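Local coordinates for uncharacterized protein AF_0060 (Archaeoglobus fulgidus DSM 4304, PDB 2P06) that is of unknown function but binds magnesium and probably hydrolyses nucleoside triphosphates to monophosphates and pyrophosphate, like other all-helical MazG-type pyrophosphohydrolases, at residues B[47-50]-B[51-54]; B[54-58]-B[59-63]; B[63-66]-B[67-71]; B[72-75]-B[76-80]; B[91-94]-B[95-98]. All blocks are in the same frame, centred on the assembly; numbering follows the deposited sequence.

Interaction 1 (B[47-50]-B[51-54])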
loop_
_atom_site.group_PDB
_atom_site.type_symbol
_atom_site.label_atom_id
_atom_site.label_comp_id
_atom_site.label_asym_id
_atom_site.label_seq_id
_atom_site.Cartn_x
_atom_site.Cartn_y
_atom_site.Cartn_z
ATOM N N GLY B 47 -9.284 21.873 -23.059
ATOM C CA GLY B 47 -9.253 20.525 -23.631
ATOM C C GLY B 47 -8.936 19.428 -22.624
ATOM O O GLY B 47 -8.620 18.298 -23.004
ATOM N N ASN B 48 -9.035 19.768 -21.343
ATOM C CA ASN B 48 -8.833 18.823 -20.256
ATOM C C ASN B 48 -10.143 18.646 -19.457
ATOM O O ASN B 48 -10.832 19.622 -19.133
ATOM C CB ASN B 48 -7.684 19.285 -19.346
ATOM C CG ASN B 48 -6.293 19.109 -19.993
ATOM O OD1 ASN B 48 -6.135 18.418 -21.000
ATOM N ND2 ASN B 48 -5.284 19.740 -19.402
ATOM N N THR B 49 -10.477 17.392 -19.164
ATOM C CA THR B 49 -11.697 17.035 -18.443
ATOM C C THR B 49 -11.281 16.560 -17.058
ATOM O O THR B 49 -10.161 16.084 -16.892
ATOM C CB THR B 49 -12.468 15.906 -19.154
ATOM O OG1 THR B 49 -13.157 15.117 -18.180
ATOM C CG2 THR B 49 -11.523 14.982 -19.941
ATOM N N PRO B 50 -12.165 16.699 -16.054
ATOM C CA PRO B 50 -11.806 16.203 -14.740
ATOM C C PRO B 50 -11.625 14.690 -14.612
ATOM O O PRO B 50 -11.083 14.263 -13.615
ATOM C CB PRO B 50 -12.966 16.683 -13.841
ATOM C CG PRO B 50 -14.038 17.034 -14.712
ATOM C CD PRO B 50 -13.478 17.366 -16.047
ATOM N N ARG B 51 -12.091 13.900 -15.588
ATOM C CA ARG B 51 -12.037 12.433 -15.510
ATOM C C ARG B 51 -11.638 11.803 -16.851
ATOM O O ARG B 51 -12.422 11.060 -17.452
ATOM C CB ARG B 51 -13.372 11.852 -15.010
ATOM C CG ARG B 51 -14.057 12.689 -13.941
ATOM C CD ARG B 51 -14.858 11.886 -12.932
ATOM N NE ARG B 51 -15.652 10.791 -13.484
ATOM C CZ ARG B 51 -16.836 10.912 -14.077
ATOM N NH1 ARG B 51 -17.458 9.816 -14.499
ATOM N NH2 ARG B 51 -17.405 12.104 -14.257
ATOM N N PRO B 52 -10.393 12.072 -17.313
ATOM C CA PRO B 52 -9.927 11.526 -18.594
ATOM C C PRO B 52 -10.007 10.006 -18.689
ATOM O O PRO B 52 -10.283 9.474 -19.751
ATOM C CB PRO B 52 -8.475 12.032 -18.701
ATOM C CG PRO B 52 -8.087 12.438 -17.330
ATOM C CD PRO B 52 -9.341 12.870 -16.649
ATOM N N TRP B 53 -9.807 9.311 -17.573
ATOM C CA TRP B 53 -9.980 7.879 -17.538
ATOM C C TRP B 53 -11.379 7.395 -17.896
ATOM O O TRP B 53 -11.559 6.213 -18.172
ATOM C CB TRP B 53 -9.614 7.340 -16.158
ATOM C CG TRP B 53 -10.348 7.956 -15.048
ATOM C CD1 TRP B 53 -11.534 7.545 -14.515
ATOM C CD2 TRP B 53 -9.972 9.128 -14.345
ATOM N NE1 TRP B 53 -11.894 8.363 -13.497
ATOM C CE2 TRP B 53 -10.948 9.351 -13.370
ATOM C CE3 TRP B 53 -8.860 9.992 -14.409
ATOM C CZ2 TRP B 53 -10.873 10.416 -12.471
ATOM C CZ3 TRP B 53 -8.785 11.045 -13.508
ATOM C CH2 TRP B 53 -9.795 11.250 -12.559
ATOM N N PHE B 54 -12.364 8.286 -17.824
ATOM C CA PHE B 54 -13.770 7.966 -18.099
ATOM C C PHE B 54 -14.277 8.681 -19.359
ATOM O O PHE B 54 -15.043 8.111 -20.130
ATOM C CB PHE B 54 -14.633 8.371 -16.905
ATOM C CG PHE B 54 -16.099 8.042 -17.052
ATOM C CD1 PHE B 54 -16.571 6.755 -16.801
ATOM C CD2 PHE B 54 -17.017 9.027 -17.397
ATOM C CE1 PHE B 54 -17.925 6.455 -16.923
ATOM C CE2 PHE B 54 -18.377 8.734 -17.541
ATOM C CZ PHE B 54 -18.830 7.447 -17.292
#
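The N-terminal entry to the short helix 52-55 is shaped by Thr49 and Pro50, at the end of the loop that follows helix 22-43, folding against Arg51, Pro52 and Trp53. Arg51 holds the N-cap position, and its carbonyl takes the first bond of the helix from Phe54 N, with O and N 2.8 Å apart. Prolines stand before and after it in sequence, and neither has an amide hydrogen to give. The N-H of Arg51 between them runs almost straight, at 174°, to Thr49 OG1, N to O 3.1 Å; the bond is somewhat uncertain, because OG1 is modelled implausibly close to Asp55. The methyl of the same threonine, CG2, rests 4.0 Å from Pro52 CA. Behind it the proline ring meets the loop backbone, Pro52 CD lying 3.3 Å from Thr49 O. Trp53 sits with CG between its backbone N and carbonyl carbon (chi1 56°), a setting that swings the indole back along the chain until one face covers Arg51 CA, 3.7 Å below the ring plane and toward its rim. The indole NE1 bonds to Met22 O of the second subunit, and the ring also meets Tyr97. Pro50 O accepts from Tyr39 OH and is approached obliquely by the far end of the indole, Trp53 CH2 lying 3.4 Å from Pro50 O.

Interaction 2 (B[54-58]-B[59-63])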
loop_
_atom_site.group_PDB
_atom_site.type_symbol
_atom_site.label_atom_id
_atom_site.label_comp_id
_atom_site.label_asym_id
_atom_site.label_seq_id
_atom_site.Cartn_x
_atom_site.Cartn_y
_atom_site.Cartn_z
ATOM N N PHE B 54 -12.364 8.286 -17.824
ATOM C CA PHE B 54 -13.770 7.966 -18.099
ATOM C C PHE B 54 -14.277 8.681 -19.359
ATOM O O PHE B 54 -15.043 8.111 -20.130
ATOM C CB PHE B 54 -14.633 8.371 -16.905
ATOM C CG PHE B 54 -16.099 8.042 -17.052
ATOM C CD1 PHE B 54 -16.571 6.755 -16.801
ATOM C CD2 PHE B 54 -17.017 9.027 -17.397
ATOM C CE1 PHE B 54 -17.925 6.455 -16.923
ATOM C CE2 PHE B 54 -18.377 8.734 -17.541
ATOM C CZ PHE B 54 -18.830 7.447 -17.292
ATOM N N ASP B 55 -13.856 9.925 -19.535
ATOM C CA ASP B 55 -14.355 10.779 -20.606
ATOM C C ASP B 55 -13.757 10.509 -21.995
ATOM O O ASP B 55 -14.413 10.738 -23.007
ATOM C CB ASP B 55 -14.094 12.237 -20.235
ATOM C CG ASP B 55 -14.942 12.695 -19.061
ATOM O OD1 ASP B 55 -15.951 12.021 -18.748
ATOM O OD2 ASP B 55 -14.591 13.724 -18.446
ATOM N N PHE B 56 -12.512 10.050 -22.026
ATOM C CA PHE B 56 -11.775 9.906 -23.277
ATOM C C PHE B 56 -11.799 8.454 -23.719
ATOM O O PHE B 56 -11.990 7.556 -22.907
ATOM C CB PHE B 56 -10.319 10.349 -23.101
ATOM C CG PHE B 56 -10.121 11.840 -23.005
ATOM C CD1 PHE B 56 -10.918 12.731 -23.713
ATOM C CD2 PHE B 56 -9.081 12.347 -22.254
ATOM C CE1 PHE B 56 -10.694 14.113 -23.637
ATOM C CE2 PHE B 56 -8.854 13.725 -22.171
ATOM C CZ PHE B 56 -9.656 14.602 -22.857
ATOM N N SER B 57 -11.622 8.239 -25.013
ATOM C CA SER B 57 -11.533 6.903 -25.569
ATOM C C SER B 57 -10.170 6.297 -25.262
ATOM O O SER B 57 -9.227 7.009 -24.928
ATOM C CB SER B 57 -11.720 6.959 -27.087
ATOM O OG SER B 57 -10.653 7.664 -27.718
ATOM N N GLU B 58 -10.083 4.976 -25.393
ATOM C CA GLU B 58 -8.823 4.255 -25.287
ATOM C C GLU B 58 -7.826 4.817 -26.289
ATOM O O GLU B 58 -6.667 5.030 -25.942
ATOM C CB GLU B 58 -9.024 2.760 -25.552
ATOM C CG GLU B 58 -9.780 1.996 -24.451
ATOM C CD GLU B 58 -11.295 2.139 -24.519
ATOM O OE1 GLU B 58 -11.847 2.837 -25.413
ATOM O OE2 GLU B 58 -11.944 1.534 -23.656
ATOM N N GLU B 59 -8.296 5.108 -27.503
ATOM C CA GLU B 59 -7.425 5.640 -28.540
ATOM C C GLU B 59 -6.859 7.003 -28.178
ATOM O O GLU B 59 -5.654 7.223 -28.351
ATOM C CB GLU B 59 -8.100 5.703 -29.892
ATOM C CG GLU B 59 -8.383 4.337 -30.492
ATOM C CD GLU B 59 -9.640 3.681 -29.938
ATOM O OE1 GLU B 59 -10.400 4.298 -29.150
ATOM O OE2 GLU B 59 -9.863 2.516 -30.298
ATOM N N ARG B 60 -7.692 7.895 -27.633
ATOM C CA ARG B 60 -7.201 9.212 -27.230
ATOM C C ARG B 60 -6.251 9.120 -26.022
ATOM O O ARG B 60 -5.262 9.845 -25.945
ATOM C CB ARG B 60 -8.344 10.172 -26.922
ATOM C CG ARG B 60 -7.944 11.618 -26.667
ATOM C CD ARG B 60 -6.920 12.057 -27.700
ATOM N NE ARG B 60 -6.557 13.459 -27.568
ATOM C CZ ARG B 60 -5.365 13.977 -27.870
ATOM N NH1 ARG B 60 -5.182 15.268 -27.687
ATOM N NH2 ARG B 60 -4.346 13.227 -28.313
ATOM N N LEU B 61 -6.574 8.261 -25.060
ATOM C CA LEU B 61 -5.710 8.094 -23.885
ATOM C C LEU B 61 -4.326 7.586 -24.287
ATOM O O LEU B 61 -3.332 8.050 -23.743
ATOM C CB LEU B 61 -6.368 7.195 -22.864
ATOM C CG LEU B 61 -7.576 7.837 -22.188
ATOM C CD1 LEU B 61 -8.383 6.832 -21.335
ATOM C CD2 LEU B 61 -7.067 9.026 -21.347
ATOM N N LEU B 62 -4.294 6.653 -25.246
ATOM C CA LEU B 62 -3.067 6.170 -25.869
ATOM C C LEU B 62 -2.223 7.250 -26.517
ATOM O O LEU B 62 -1.010 7.363 -26.239
ATOM C CB LEU B 62 -3.393 5.153 -26.953
ATOM C CG LEU B 62 -3.255 3.684 -26.599
ATOM C CD1 LEU B 62 -3.929 2.792 -27.652
ATOM C CD2 LEU B 62 -1.784 3.368 -26.451
ATOM N N SER B 63 -2.820 8.004 -27.434
ATOM C CA SER B 63 -2.044 9.021 -28.141
ATOM C C SER B 63 -1.585 10.096 -27.144
ATOM O O SER B 63 -0.479 10.619 -27.264
ATOM C CB SER B 63 -2.817 9.612 -29.321
ATOM O OG SER B 63 -4.021 10.090 -28.835
HETATM O O HOH W 1 -12.325 2.910 -28.137
#
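Glu58 OE1 and Glu59 OE1 share one water, which donates to both, at 2.8 Å to the first oxygen and 2.6 Å to the second. Both glutamates bend at chi2 (81° in each), and this brings both carboxylates within reach of the same water, which is likely to ease the repulsion between them. The other oxygen of Glu58 forms a salt bridge with Lys101 of helix 81-103. Ser57, just before, is the N-cap of helix 58-77: its OG accepts from Arg60 N at 3.0 Å, while its carbonyl O begins the main-chain ladder with Leu61 N at 2.9 Å. Further on, Arg60 NH2 gives a hydrogen bond to Ser63 OG at 3.2 Å, the oxygen lying in the guanidinium plane. On the apolar side, the side chains of Phe56 and Leu61 cross at about a right angle. Phe56 CB sits 3.8 Å from Leu61 CG, and the leucine methyl CD2 comes up to the phenyl edge, near the ring plane. Leu61 continues onto Tyr97 and Leu98. Phe56, at N', packing on Leu61, at N4, across the Ser57 cap is the hydrophobic staple typical of helix N-termini.

Interaction 3 (B[63-66]-B[67-71]). With MG (magnesium ion), chain E.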
loop_
_atom_site.group_PDB
_atom_site.type_symbol
_atom_site.label_atom_id
_atom_site.label_comp_id
_atom_site.label_asym_id
_atom_site.label_seq_id
_atom_site.Cartn_x
_atom_site.Cartn_y
_atom_site.Cartn_z
ATOM N N SER B 63 -2.820 8.004 -27.434
ATOM C CA SER B 63 -2.044 9.021 -28.141
ATOM C C SER B 63 -1.585 10.096 -27.144
ATOM O O SER B 63 -0.479 10.619 -27.264
ATOM C CB SER B 63 -2.817 9.612 -29.321
ATOM O OG SER B 63 -4.021 10.090 -28.835
ATOM N N ARG B 64 -2.412 10.412 -26.145
ATOM C CA ARG B 64 -1.968 11.364 -25.121
ATOM C C ARG B 64 -0.771 10.792 -24.325
ATOM O O ARG B 64 0.211 11.499 -24.070
ATOM C CB ARG B 64 -3.108 11.760 -24.178
ATOM C CG ARG B 64 -4.223 12.638 -24.768
ATOM C CD ARG B 64 -3.959 14.138 -24.750
ATOM N NE ARG B 64 -3.441 14.666 -23.481
ATOM C CZ ARG B 64 -2.150 14.892 -23.214
ATOM N NH1 ARG B 64 -1.805 15.363 -22.025
ATOM N NH2 ARG B 64 -1.195 14.642 -24.100
ATOM N N LEU B 65 -0.835 9.512 -23.948
ATOM C CA LEU B 65 0.289 8.874 -23.226
ATOM C C LEU B 65 1.601 8.918 -24.026
ATOM O O LEU B 65 2.670 9.269 -23.501
ATOM C CB LEU B 65 -0.039 7.424 -22.885
ATOM C CG LEU B 65 1.068 6.563 -22.272
ATOM C CD1 LEU B 65 1.643 7.177 -20.988
ATOM C CD2 LEU B 65 0.529 5.168 -22.006
ATOM N N PHE B 66 1.504 8.529 -25.288
ATOM C CA PHE B 66 2.604 8.613 -26.222
ATOM C C PHE B 66 3.134 10.047 -26.346
ATOM O O PHE B 66 4.342 10.248 -26.424
ATOM C CB PHE B 66 2.161 8.071 -27.593
ATOM C CG PHE B 66 2.287 6.584 -27.724
ATOM C CD1 PHE B 66 1.851 5.741 -26.735
ATOM C CD2 PHE B 66 2.857 6.024 -28.839
ATOM C CE1 PHE B 66 2.001 4.346 -26.838
ATOM C CE2 PHE B 66 3.015 4.625 -28.955
ATOM C CZ PHE B 66 2.577 3.792 -27.940
ATOM N N GLU B 67 2.244 11.042 -26.370
ATOM C CA GLU B 67 2.676 12.445 -26.378
ATOM C C GLU B 67 3.499 12.785 -25.134
ATOM O O GLU B 67 4.545 13.471 -25.207
ATOM C CB GLU B 67 1.480 13.404 -26.502
ATOM C CG GLU B 67 0.891 13.473 -27.896
ATOM C CD GLU B 67 -0.484 14.141 -27.940
ATOM O OE1 GLU B 67 -0.888 14.733 -26.914
ATOM O OE2 GLU B 67 -1.153 14.069 -28.997
ATOM N N GLU B 68 3.053 12.290 -23.988
ATOM C CA GLU B 68 3.735 12.577 -22.738
ATOM C C GLU B 68 5.073 11.833 -22.672
ATOM O O GLU B 68 6.060 12.357 -22.156
ATOM C CB GLU B 68 2.840 12.243 -21.546
ATOM C CG GLU B 68 1.531 13.059 -21.494
ATOM C CD GLU B 68 1.754 14.554 -21.292
ATOM O OE1 GLU B 68 2.754 14.971 -20.683
ATOM O OE2 GLU B 68 0.901 15.321 -21.717
HETATM N N MSE B 69 5.112 10.617 -23.200
HETATM C CA MSE B 69 6.352 9.858 -23.230
HETATM C C MSE B 69 7.361 10.516 -24.162
HETATM O O MSE B 69 8.564 10.515 -23.871
HETATM C CB MSE B 69 6.096 8.419 -23.660
HETATM C CG MSE B 69 5.409 7.595 -22.603
HETATM SE SE MSE B 69 5.094 5.781 -23.154
HETATM C CE MSE B 69 6.658 5.376 -24.147
ATOM N N ASP B 70 6.875 11.087 -25.260
ATOM C CA ASP B 70 7.730 11.870 -26.160
ATOM C C ASP B 70 8.341 13.110 -25.455
ATOM O O ASP B 70 9.536 13.400 -25.619
ATOM C CB ASP B 70 6.955 12.266 -27.427
ATOM C CG ASP B 70 6.716 11.069 -28.369
ATOM O OD1 ASP B 70 7.428 10.039 -28.211
ATOM O OD2 ASP B 70 5.827 11.155 -29.274
ATOM N N GLU B 71 7.528 13.824 -24.667
ATOM C CA GLU B 71 8.030 14.948 -23.870
ATOM C C GLU B 71 9.073 14.514 -22.837
ATOM O O GLU B 71 10.023 15.235 -22.581
ATOM C CB GLU B 71 6.904 15.700 -23.166
ATOM C CG GLU B 71 6.064 16.551 -24.104
ATOM C CD GLU B 71 4.854 17.146 -23.437
ATOM O OE1 GLU B 71 4.611 16.810 -22.259
ATOM O OE2 GLU B 71 4.130 17.929 -24.092
HETATM MG MG MG E . 4.485 16.307 -20.230
HETATM O O HOH W 2 5.655 14.157 -19.862
HETATM O O HOH W 3 3.448 18.097 -20.171
#
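Glu68 divides its carboxylate between Arg64 and a magnesium ion, which it binds through OE1 at 2.2 Å. One turn further on, Glu71 OE1 reaches the same ion at 2.1 Å on an extended chain. Two waters are also bound, one of them donating to Glu68 O, 2.9 Å from its oxygen, and Glu87 and Asp90 of helix 81-103 complete the shell. In the second shell, Arg64 curls back at chi2 and chi3 to lie alongside Glu68. Its NH1 meets Glu68 OE2 on the anti side at 2.7 Å, with the oxygen in the guanidinium plane although the carboxylate is turned 72° from it; Arg42 is a further partner of OE2. Arg64 NH2 bridges to Glu67 OE1, 2.8 Å away and tilted from that plane, and adds a weak bond to Glu68 OE2. Without the guanidinium, as with an alanine here, Glu67 OE1 is likely to lose its mate and Glu68 OE2 to be left to Arg42, the metal-binding carboxylate being held less firmly. Farther out, the selenium of selenomethionine Met69 lies obliquely to the Phe66 ring, SE 5.4 Å from its centroid, and Met69 CG packs 4.1 Å from Leu65 CD1. Asp70 pairs with Arg73 of the second subunit. Glu68 and Glu71, followed by Glu87 and Asp90, fit the ExxE–ExxD metal-binding signature of the MazG family.

Interaction 4 (B[72-75]-B[76-80])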
loop_
_atom_site.group_PDB
_atom_site.type_symbol
_atom_site.label_atom_id
_atom_site.label_comp_id
_atom_site.label_asym_id
_atom_site.label_seq_id
_atom_site.Cartn_x
_atom_site.Cartn_y
_atom_site.Cartn_z
ATOM N N LEU B 72 8.891 13.334 -22.257
ATOM C CA LEU B 72 9.825 12.818 -21.288
ATOM C C LEU B 72 11.154 12.557 -22.000
ATOM O O LEU B 72 12.210 13.035 -21.556
ATOM C CB LEU B 72 9.246 11.575 -20.597
ATOM C CG LEU B 72 10.127 10.686 -19.713
ATOM C CD1 LEU B 72 11.037 11.518 -18.894
ATOM C CD2 LEU B 72 9.246 9.804 -18.822
ATOM N N ARG B 73 11.109 11.855 -23.129
ATOM C CA ARG B 73 12.318 11.617 -23.926
ATOM C C ARG B 73 13.017 12.913 -24.337
ATOM O O ARG B 73 14.247 12.997 -24.304
ATOM C CB ARG B 73 11.996 10.793 -25.174
ATOM C CG ARG B 73 11.545 9.346 -24.860
ATOM C CD ARG B 73 11.108 8.566 -26.125
ATOM N NE ARG B 73 10.383 7.321 -25.812
ATOM C CZ ARG B 73 10.952 6.122 -25.631
ATOM N NH1 ARG B 73 12.275 5.960 -25.700
ATOM N NH2 ARG B 73 10.190 5.068 -25.374
ATOM N N GLU B 74 12.238 13.917 -24.738
ATOM C CA GLU B 74 12.800 15.224 -25.066
ATOM C C GLU B 74 13.523 15.881 -23.866
ATOM O O GLU B 74 14.588 16.474 -24.037
ATOM C CB GLU B 74 11.717 16.155 -25.632
ATOM C CG GLU B 74 12.233 17.488 -26.146
ATOM C CD GLU B 74 13.179 17.361 -27.333
ATOM O OE1 GLU B 74 12.731 17.599 -28.475
ATOM O OE2 GLU B 74 14.368 17.031 -27.124
ATOM N N ALA B 75 12.952 15.780 -22.666
ATOM C CA ALA B 75 13.605 16.314 -21.460
ATOM C C ALA B 75 14.938 15.614 -21.199
ATOM O O ALA B 75 15.908 16.250 -20.799
ATOM C CB ALA B 75 12.694 16.192 -20.230
ATOM N N VAL B 76 14.968 14.299 -21.404
ATOM C CA VAL B 76 16.167 13.525 -21.193
ATOM C C VAL B 76 17.262 13.958 -22.170
ATOM O O VAL B 76 18.380 14.206 -21.744
ATOM C CB VAL B 76 15.935 12.004 -21.291
ATOM C CG1 VAL B 76 17.283 11.262 -21.172
ATOM C CG2 VAL B 76 14.995 11.539 -20.204
ATOM N N GLU B 77 16.928 14.081 -23.455
ATOM C CA GLU B 77 17.890 14.527 -24.479
ATOM C C GLU B 77 18.449 15.936 -24.228
ATOM O O GLU B 77 19.591 16.203 -24.549
ATOM C CB GLU B 77 17.268 14.463 -25.883
ATOM C CG GLU B 77 17.014 13.046 -26.375
ATOM C CD GLU B 77 16.181 12.988 -27.657
ATOM O OE1 GLU B 77 16.357 13.858 -28.548
ATOM O OE2 GLU B 77 15.346 12.061 -27.784
ATOM N N LYS B 78 17.634 16.818 -23.656
ATOM C CA LYS B 78 18.053 18.175 -23.295
ATOM C C LYS B 78 18.763 18.244 -21.947
ATOM O O LYS B 78 19.205 19.314 -21.535
ATOM C CB LYS B 78 16.832 19.094 -23.240
ATOM C CG LYS B 78 16.169 19.360 -24.576
ATOM C CD LYS B 78 14.892 20.166 -24.371
ATOM C CE LYS B 78 14.255 20.585 -25.688
ATOM N NZ LYS B 78 12.820 21.003 -25.529
ATOM N N GLU B 79 18.841 17.104 -21.259
ATOM C CA GLU B 79 19.397 16.999 -19.899
ATOM C C GLU B 79 18.737 17.955 -18.897
ATOM O O GLU B 79 19.369 18.421 -17.952
ATOM C CB GLU B 79 20.910 17.179 -19.933
ATOM C CG GLU B 79 21.588 16.262 -20.929
ATOM C CD GLU B 79 23.105 16.344 -20.862
ATOM O OE1 GLU B 79 23.680 16.118 -19.772
ATOM O OE2 GLU B 79 23.720 16.626 -21.905
ATOM N N ASP B 80 17.446 18.210 -19.098
ATOM C CA ASP B 80 16.688 19.096 -18.229
ATOM C C ASP B 80 16.103 18.287 -17.081
ATOM O O ASP B 80 14.922 17.923 -17.096
ATOM C CB ASP B 80 15.589 19.809 -19.030
ATOM C CG ASP B 80 14.832 20.842 -18.204
ATOM O OD1 ASP B 80 14.936 20.829 -16.950
ATOM O OD2 ASP B 80 14.116 21.666 -18.814
#
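Main-chain bonds carry most of this contact: Val76 N to Leu72 O, Glu77 N to Arg73 O and Lys78 N to Glu74 O are the last i to i+4 links of helix 58-77, the first two at 3.0 Å between N and O. The ladder then changes. Asp80 N reaches back five residues to Ala75 O at 3.0 Å, and Glu79 N bonds to Val76 O, also at 3.0 Å. Glu79 has a positive phi of 54°, and with these two bonds back into the last turn, the inner one spanned by the outer, the helix ends in a Schellman motif, which turns the chain toward helix 81-103. Asp80 is the N-cap of that next helix, its OD1 accepting from Asn83 N. Among the charged side chains, Glu74, Glu77 and Lys78 lie near one another without forming a salt bridge. Lys78 runs extended past the bent Glu74, its NZ 3.6 Å from Glu74 CG but 4.5 Å from Glu74 OE1. Glu74 OE2 also faces Glu77 OE1 at 4.0 Å, a pair of like charges whose repulsion the lysine may soften. On the inner side Leu72 and Val76 both touch Leu84, and Leu72 CD1 meets Val76 CG2 at 4.2 Å.

Interaction 5 (B[91-94]-B[95-98])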
loop_
_atom_site.group_PDB
_atom_site.type_symbol
_atom_site.label_atom_id
_atom_site.label_comp_id
_atom_site.label_asym_id
_atom_site.label_seq_id
_atom_site.Cartn_x
_atom_site.Cartn_y
_atom_site.Cartn_z
ATOM N N VAL B 91 3.701 11.175 -17.279
ATOM C CA VAL B 91 3.652 9.804 -17.846
ATOM C C VAL B 91 2.932 8.858 -16.904
ATOM O O VAL B 91 2.100 8.094 -17.352
ATOM C CB VAL B 91 5.028 9.262 -18.256
ATOM C CG1 VAL B 91 4.967 7.751 -18.618
ATOM C CG2 VAL B 91 5.600 10.095 -19.434
ATOM N N ALA B 92 3.218 8.931 -15.606
ATOM C CA ALA B 92 2.583 8.056 -14.615
ATOM C C ALA B 92 1.067 8.267 -14.611
ATOM O O ALA B 92 0.295 7.297 -14.600
ATOM C CB ALA B 92 3.151 8.286 -13.192
ATOM N N ASN B 93 0.651 9.534 -14.608
ATOM C CA ASN B 93 -0.777 9.861 -14.666
ATOM C C ASN B 93 -1.433 9.272 -15.883
ATOM O O ASN B 93 -2.463 8.613 -15.767
ATOM C CB ASN B 93 -1.035 11.366 -14.595
ATOM C CG ASN B 93 -1.174 11.881 -13.169
ATOM O OD1 ASN B 93 -1.618 11.158 -12.276
ATOM N ND2 ASN B 93 -0.850 13.162 -12.960
ATOM N N PHE B 94 -0.842 9.466 -17.052
ATOM C CA PHE B 94 -1.440 8.917 -18.253
ATOM C C PHE B 94 -1.410 7.378 -18.365
ATOM O O PHE B 94 -2.315 6.782 -18.974
ATOM C CB PHE B 94 -0.942 9.654 -19.507
ATOM C CG PHE B 94 -1.651 10.952 -19.696
ATOM C CD1 PHE B 94 -2.825 11.001 -20.438
ATOM C CD2 PHE B 94 -1.258 12.076 -18.990
ATOM C CE1 PHE B 94 -3.543 12.176 -20.550
ATOM C CE2 PHE B 94 -1.968 13.261 -19.100
ATOM C CZ PHE B 94 -3.096 13.321 -19.892
ATOM N N CYS B 95 -0.405 6.737 -17.772
ATOM C CA CYS B 95 -0.451 5.278 -17.608
ATOM C C CYS B 95 -1.667 4.930 -16.756
ATOM O O CYS B 95 -2.368 3.972 -17.039
ATOM C CB CYS B 95 0.788 4.733 -16.908
ATOM S SG CYS B 95 2.272 4.784 -17.931
HETATM N N MSE B 96 -1.855 5.684 -15.680
HETATM C CA MSE B 96 -2.964 5.464 -14.784
HETATM C C MSE B 96 -4.321 5.663 -15.460
HETATM O O MSE B 96 -5.243 4.860 -15.282
HETATM C CB MSE B 96 -2.875 6.392 -13.584
HETATM C CG MSE B 96 -3.982 6.089 -12.603
HETATM SE SE MSE B 96 -3.841 7.121 -11.004
HETATM C CE MSE B 96 -4.422 8.758 -11.564
ATOM N N TYR B 97 -4.448 6.732 -16.235
ATOM C CA TYR B 97 -5.728 7.023 -16.896
ATOM C C TYR B 97 -6.080 5.912 -17.879
ATOM O O TYR B 97 -7.204 5.436 -17.903
ATOM C CB TYR B 97 -5.713 8.374 -17.598
ATOM C CG TYR B 97 -5.341 9.556 -16.734
ATOM C CD1 TYR B 97 -5.538 9.543 -15.365
ATOM C CD2 TYR B 97 -4.823 10.702 -17.309
ATOM C CE1 TYR B 97 -5.203 10.622 -14.576
ATOM C CE2 TYR B 97 -4.466 11.776 -16.541
ATOM C CZ TYR B 97 -4.651 11.733 -15.163
ATOM O OH TYR B 97 -4.284 12.812 -14.390
ATOM N N LEU B 98 -5.121 5.481 -18.686
ATOM C CA LEU B 98 -5.408 4.438 -19.653
ATOM C C LEU B 98 -5.661 3.113 -18.935
ATOM O O LEU B 98 -6.550 2.362 -19.312
ATOM C CB LEU B 98 -4.275 4.299 -20.660
ATOM C CG LEU B 98 -4.423 3.232 -21.739
ATOM C CD1 LEU B 98 -5.724 3.429 -22.514
ATOM C CD2 LEU B 98 -3.178 3.330 -22.645
#
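Phe94 takes the edge of Tyr97 on one face: Tyr97 CD2 stands 3.7 Å above the centre of the phenyl ring, and the planes meet at 72° in a T-shaped stack. One face of Tyr97 in turn lies over the backbone, with Asn93 O 3.1 Å from the ring plane and toward its rim. The amide of Asn93 is almost parallel to the tyrosine ring (7°), its CG 3.5 Å from Tyr97 OH. The torsion chi1 of -55° folds the tyrosine back over this preceding turn. All this belongs to helix 81-103, at the heart of the helical bundle, where Phe94 packs on Leu65 and Tyr97 on Trp53. Replacing Tyr97 by a leucine would remove the edge over Phe94 and would probably leave a gap at that face and Trp53 without its ring partner. Asn93 ND2 donates to Met35 O, while OD1 bonds to Tyr24 OH of the second subunit. One turn back, Val91 CG1 touches Cys95 SG at 4.1 Å, and the two residues pack against Cys95 and Val91 of that subunit, respectively.

How the interactions relate
Interaction 5 is the buried one, all its touching residues lying inside the bundle, whereas interaction 2 is a surface contact and interactions 1, 3 and 4 fall between. Interactions 2, 3 and 4 follow one another along helix 58-77 as its capped start, its metal-binding middle and its Schellman end. Chemistry changes accordingly: serine capping and water at one end, ion pairs and magnesium midway, main-chain bonds at the other. Interaction 5, on helix 81-103, is mainly aromatic and apolar and touches all four others, meeting Trp53, Leu61, Arg64 and Leu72. Interactions 1 and 4 lie on opposite sides of the chain's centre, about 26 Å between centres, yet both reach the second subunit.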